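Local coordinates for putative diflavin flavoprotein A 3 (Nostoc sp., PDB 3FNI), which probably carries electrons from NADH to oxygen, reducing it to water, and is represented here by its flavodoxin-like domain, which probably binds FMN, at residues 87-92 against 114-119; 79-84 against 108-113. One frame throughout, in Å; residues are numbered along the deposited sequence.

Contact 1 of 2, residues 87-92 against 114-119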
loop_
_atom_site.group_PDB
_atom_site.type_symbol
_atom_site.label_atom_id
_atom_site.label_comp_id
_atom_site.label_asym_id
_atom_site.label_seq_id
_atom_site.Cartn_x
_atom_site.Cartn_y
_atom_site.Cartn_z
ATOM N N LYS A 87 -10.134 -7.103 8.760
ATOM C CA LYS A 87 -10.235 -8.222 7.825
ATOM C C LYS A 87 -9.328 -8.081 6.608
ATOM O O LYS A 87 -9.255 -8.985 5.773
ATOM C CB LYS A 87 -11.685 -8.379 7.348
ATOM C CG LYS A 87 -12.675 -8.721 8.450
ATOM C CD LYS A 87 -12.685 -10.210 8.760
ATOM C CE LYS A 87 -13.226 -11.002 7.571
ATOM N NZ LYS A 87 -13.231 -12.485 7.790
ATOM N N GLN A 88 -8.642 -6.955 6.480
ATOM C CA GLN A 88 -7.776 -6.818 5.325
ATOM C C GLN A 88 -6.297 -6.997 5.640
ATOM O O GLN A 88 -5.902 -7.145 6.796
ATOM C CB GLN A 88 -8.049 -5.492 4.602
ATOM C CG GLN A 88 -8.070 -4.279 5.488
ATOM C CD GLN A 88 -8.884 -3.131 4.901
ATOM O OE1 GLN A 88 -8.935 -2.046 5.475
ATOM N NE2 GLN A 88 -9.525 -3.368 3.763
ATOM N N ALA A 89 -5.496 -7.043 4.583
ATOM C CA ALA A 89 -4.061 -7.226 4.692
ATOM C C ALA A 89 -3.381 -5.970 4.141
ATOM O O ALA A 89 -3.898 -5.325 3.226
ATOM C CB ALA A 89 -3.646 -8.450 3.904
ATOM N N VAL A 90 -2.223 -5.627 4.699
ATOM C CA VAL A 90 -1.515 -4.430 4.272
ATOM C C VAL A 90 0.002 -4.608 4.220
ATOM O O VAL A 90 0.600 -5.221 5.107
ATOM C CB VAL A 90 -1.881 -3.237 5.213
ATOM C CG1 VAL A 90 -1.267 -3.454 6.593
ATOM C CG2 VAL A 90 -1.441 -1.911 4.607
ATOM N N GLY A 91 0.604 -4.079 3.154
ATOM C CA GLY A 91 2.047 -4.136 2.975
ATOM C C GLY A 91 2.573 -2.717 2.824
ATOM O O GLY A 91 1.876 -1.861 2.284
ATOM N N ILE A 92 3.798 -2.462 3.275
ATOM C CA ILE A 92 4.368 -1.117 3.210
ATOM C C ILE A 92 5.794 -1.083 2.657
ATOM O O ILE A 92 6.619 -1.934 2.991
ATOM C CB ILE A 92 4.355 -0.460 4.623
ATOM C CG1 ILE A 92 2.901 -0.360 5.125
ATOM C CG2 ILE A 92 5.027 0.915 4.579
ATOM C CD1 ILE A 92 2.741 0.135 6.561
ATOM N N GLY A 114 -5.341 -4.913 13.966
ATOM C CA GLY A 114 -5.781 -6.244 13.592
ATOM C C GLY A 114 -5.441 -6.709 12.188
ATOM O O GLY A 114 -5.485 -7.908 11.918
ATOM N N LEU A 115 -5.104 -5.792 11.285
ATOM C CA LEU A 115 -4.774 -6.191 9.915
ATOM C C LEU A 115 -3.624 -7.189 9.855
ATOM O O LEU A 115 -2.835 -7.303 10.793
ATOM C CB LEU A 115 -4.410 -4.978 9.057
ATOM C CG LEU A 115 -5.526 -4.023 8.645
ATOM C CD1 LEU A 115 -5.924 -3.137 9.823
ATOM C CD2 LEU A 115 -5.037 -3.186 7.482
ATOM N N THR A 116 -3.528 -7.917 8.751
ATOM C CA THR A 116 -2.441 -8.878 8.610
ATOM C C THR A 116 -1.360 -8.263 7.721
ATOM O O THR A 116 -1.667 -7.510 6.802
ATOM C CB THR A 116 -2.925 -10.208 7.992
ATOM O OG1 THR A 116 -3.232 -10.011 6.612
ATOM C CG2 THR A 116 -4.168 -10.705 8.703
ATOM N N THR A 117 -0.096 -8.562 8.009
ATOM C CA THR A 117 0.987 -8.030 7.201
ATOM C C THR A 117 1.003 -8.809 5.895
ATOM O O THR A 117 1.182 -10.029 5.893
ATOM C CB THR A 117 2.349 -8.182 7.899
ATOM O OG1 THR A 117 2.752 -9.558 7.878
ATOM C CG2 THR A 117 2.253 -7.715 9.325
ATOM N N ALA A 118 0.794 -8.091 4.795
ATOM C CA ALA A 118 0.751 -8.675 3.456
ATOM C C ALA A 118 2.055 -9.351 3.060
ATOM O O ALA A 118 2.060 -10.414 2.436
ATOM C CB ALA A 118 0.398 -7.607 2.444
ATOM N N PHE A 119 3.159 -8.718 3.422
ATOM C CA PHE A 119 4.477 -9.235 3.123
ATOM C C PHE A 119 5.440 -8.449 3.999
ATOM O O PHE A 119 5.063 -7.419 4.573
ATOM C CB PHE A 119 4.802 -9.036 1.628
ATOM C CG PHE A 119 4.393 -7.687 1.086
ATOM C CD1 PHE A 119 3.274 -7.559 0.262
ATOM C CD2 PHE A 119 5.104 -6.536 1.430
ATOM C CE1 PHE A 119 2.873 -6.316 -0.201
ATOM C CE2 PHE A 119 4.707 -5.290 0.970
ATOM C CZ PHE A 119 3.589 -5.173 0.153
HETATM O O HOH W 1 4.675 -4.642 5.199
#
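Parallel strand pairing joins 87-92 to 114-119 at one margin of the flavodoxin-like sheet, closing the beta-alpha-beta unit that runs through helix 103-112. Three backbone bonds hold it: Thr116 N to Gln88 O (3.2 Å), Val90 N to Thr116 O (2.9 Å) and Ala118 N to Val90 O (2.9 Å). The first lies in the carbonyl plane, whereas Ala118 N sits well above the plane of its acceptor carbonyl, off its lone pairs. Beyond it a water takes the N-H of Ile92 and donates to Phe119 O.

On one face Thr116 OG1 rests against Ala89 CB at 3.2 Å, a fit that the small methyl allows. On the other, Leu115 CD2 lies alongside Gln88 CG and packs 3.9 Å from Val90 CG1. With CG between backbone N and carbonyl carbon (chi1 42°), the Phe119 ring folds back and lays a face over Gly91 CA, 3.4 Å from CZ; any CB on Gly91 would strike it. Were Phe119 an alanine, the Gly91 backbone would probably lose this cover. Helix 130-152 packs on Ala89, Thr116 and Phe119, helix 103-112 on Val90, and strand 57-63 pairs with the far edge of 89-93.

Contact 2 of 2, residues 79-84 against 108-113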
loop_
_atom_site.group_PDB
_atom_site.type_symbol
_atom_site.label_atom_id
_atom_site.label_comp_id
_atom_site.label_asym_id
_atom_site.label_seq_id
_atom_site.Cartn_x
_atom_site.Cartn_y
_atom_site.Cartn_z
ATOM N N THR A 79 -7.018 9.391 7.584
ATOM C CA THR A 79 -8.282 8.931 7.033
ATOM C C THR A 79 -8.210 7.445 6.701
ATOM O O THR A 79 -9.172 6.709 6.917
ATOM C CB THR A 79 -8.640 9.728 5.771
ATOM O OG1 THR A 79 -8.516 11.129 6.046
ATOM C CG2 THR A 79 -10.060 9.435 5.335
ATOM N N ILE A 80 -7.067 7.007 6.182
ATOM C CA ILE A 80 -6.893 5.603 5.823
ATOM C C ILE A 80 -6.871 4.736 7.082
ATOM O O ILE A 80 -7.461 3.654 7.113
ATOM C CB ILE A 80 -5.580 5.388 5.016
ATOM C CG1 ILE A 80 -5.665 6.117 3.670
ATOM C CG2 ILE A 80 -5.350 3.903 4.775
ATOM C CD1 ILE A 80 -4.380 6.057 2.845
ATOM N N LEU A 81 -6.194 5.230 8.117
ATOM C CA LEU A 81 -6.083 4.530 9.392
ATOM C C LEU A 81 -7.439 4.374 10.070
ATOM O O LEU A 81 -7.652 3.440 10.843
ATOM C CB LEU A 81 -5.125 5.277 10.321
ATOM C CG LEU A 81 -3.634 5.203 9.967
ATOM C CD1 LEU A 81 -2.848 6.178 10.832
ATOM C CD2 LEU A 81 -3.135 3.779 10.154
ATOM N N GLY A 82 -8.353 5.293 9.784
ATOM C CA GLY A 82 -9.671 5.204 10.373
ATOM C C GLY A 82 -10.682 4.579 9.435
ATOM O O GLY A 82 -11.821 4.354 9.832
ATOM N N SER A 83 -10.278 4.282 8.202
ATOM C CA SER A 83 -11.203 3.709 7.220
ATOM C C SER A 83 -10.949 2.246 6.928
ATOM O O SER A 83 -11.722 1.588 6.224
ATOM C CB SER A 83 -11.122 4.491 5.919
ATOM O OG SER A 83 -11.471 5.846 6.127
ATOM N N VAL A 84 -9.851 1.756 7.478
ATOM C CA VAL A 84 -9.426 0.382 7.305
ATOM C C VAL A 84 -10.143 -0.528 8.292
ATOM O O VAL A 84 -10.693 -0.059 9.287
ATOM C CB VAL A 84 -7.900 0.299 7.508
ATOM C CG1 VAL A 84 -7.466 -1.115 7.743
ATOM C CG2 VAL A 84 -7.200 0.857 6.288
ATOM N N SER A 108 3.366 -0.771 12.895
ATOM C CA SER A 108 2.764 -1.133 14.178
ATOM C C SER A 108 1.336 -0.615 14.345
ATOM O O SER A 108 0.526 -1.226 15.041
ATOM C CB SER A 108 3.633 -0.617 15.331
ATOM O OG SER A 108 4.934 -1.188 15.295
ATOM N N LYS A 109 1.024 0.515 13.725
ATOM C CA LYS A 109 -0.324 1.043 13.829
ATOM C C LYS A 109 -1.311 0.116 13.131
ATOM O O LYS A 109 -2.418 -0.077 13.612
ATOM C CB LYS A 109 -0.413 2.442 13.226
ATOM C CG LYS A 109 0.234 3.503 14.077
ATOM C CD LYS A 109 -0.094 4.882 13.562
ATOM C CE LYS A 109 0.514 5.944 14.455
ATOM N NZ LYS A 109 0.004 7.300 14.114
ATOM N N PHE A 110 -0.914 -0.472 12.007
ATOM C CA PHE A 110 -1.825 -1.362 11.299
ATOM C C PHE A 110 -1.940 -2.692 12.023
ATOM O O PHE A 110 -3.027 -3.268 12.121
ATOM C CB PHE A 110 -1.365 -1.588 9.856
ATOM C CG PHE A 110 -1.665 -0.441 8.940
ATOM C CD1 PHE A 110 -2.973 -0.172 8.538
ATOM C CD2 PHE A 110 -0.637 0.381 8.480
ATOM C CE1 PHE A 110 -3.252 0.901 7.685
ATOM C CE2 PHE A 110 -0.897 1.455 7.630
ATOM C CZ PHE A 110 -2.209 1.721 7.230
ATOM N N ARG A 111 -0.823 -3.178 12.541
ATOM C CA ARG A 111 -0.834 -4.441 13.262
ATOM C C ARG A 111 -1.693 -4.340 14.520
ATOM O O ARG A 111 -2.371 -5.297 14.892
ATOM C CB ARG A 111 0.590 -4.859 13.638
ATOM C CG ARG A 111 0.630 -6.105 14.506
ATOM C CD ARG A 111 2.029 -6.676 14.603
ATOM N NE ARG A 111 2.492 -7.163 13.312
ATOM C CZ ARG A 111 3.704 -7.656 13.092
ATOM N NH1 ARG A 111 4.579 -7.725 14.084
ATOM N NH2 ARG A 111 4.037 -8.086 11.882
ATOM N N ASN A 112 -1.668 -3.176 15.168
ATOM C CA ASN A 112 -2.456 -2.967 16.376
ATOM C C ASN A 112 -3.944 -2.975 16.035
ATOM O O ASN A 112 -4.777 -3.332 16.865
ATOM C CB ASN A 112 -2.093 -1.630 17.039
ATOM C CG ASN A 112 -2.465 -1.587 18.521
ATOM O OD1 ASN A 112 -1.907 -2.330 19.330
ATOM N ND2 ASN A 112 -3.408 -0.715 18.881
ATOM N N LEU A 113 -4.276 -2.583 14.811
ATOM C CA LEU A 113 -5.670 -2.543 14.393
ATOM C C LEU A 113 -6.205 -3.903 13.970
ATOM O O LEU A 113 -7.381 -4.032 13.648
ATOM C CB LEU A 113 -5.850 -1.540 13.251
ATOM C CG LEU A 113 -5.640 -0.066 13.612
ATOM C CD1 LEU A 113 -5.789 0.795 12.357
ATOM C CD2 LEU A 113 -6.655 0.360 14.658
#
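Two neighbouring helices of the flavodoxin-like alpha/beta fold, 70-83 and 103-112, meet near their C-terminal ends through a small apolar contact, with no hydrogen bond between 79-84 and 108-113. At its middle is a CH-pi contact: Leu81 CD2 lies over one face of the Phe110 ring, 4.0 Å from the centroid and 22° off the normal, displaced toward the rim so that CZ is its nearest ring atom. Leu81 has CG beside its own backbone N (chi1 -72°), and from there its two methyls divide the work. While CD2 covers the ring, CD1 meets the aliphatic part of Lys109 at CD, 4.1 Å away. Lysine suits this exposed place because its extended chain lends methylenes to the contact and carries the ammonium group on past it.

Val84 approaches Phe110 differently, bringing CG2 to the ring edge near its plane, 4.2 Å from CE1. A flat aromatic can thus serve one neighbour with its face and another with its rim. Leu113 completes the patch by setting CD1 3.6 Å from Leu81 O. Within the first segment, Ser83 OG donates to Thr79 O (2.6 Å), tying Ser83 back to the turn before it on a side that faces helix 47-55. Underneath, Phe110 rests on Val90 and Ile92 of strand 89-93 and on Leu115, while Val84 reaches Val54 of helix 47-55.

In the fold
Contacts 1 and 2 have centres about 10 Å apart and form successive layers of one alpha/beta fold: strand pairing in the sheet, and helix packing on one of its faces. Their segments alternate along the chain, 79-84, 87-92, 108-113 and then 114-119, so each helix end runs through a short turn into a strand segment. After helix 103-112, Gly114 makes that turn in a Schellman motif, its positive phi suiting glycine. The layers touch directly where Leu115 CD2 meets Val84 CG1 and where Val90 CG1 meets Phe110 CB. Contact 1 adds the outermost strand 116-117 to the five-stranded parallel sheet of order 2-1-3-4-5, as in flavodoxins, and contact 2 packs the two helices that cover that part of one face.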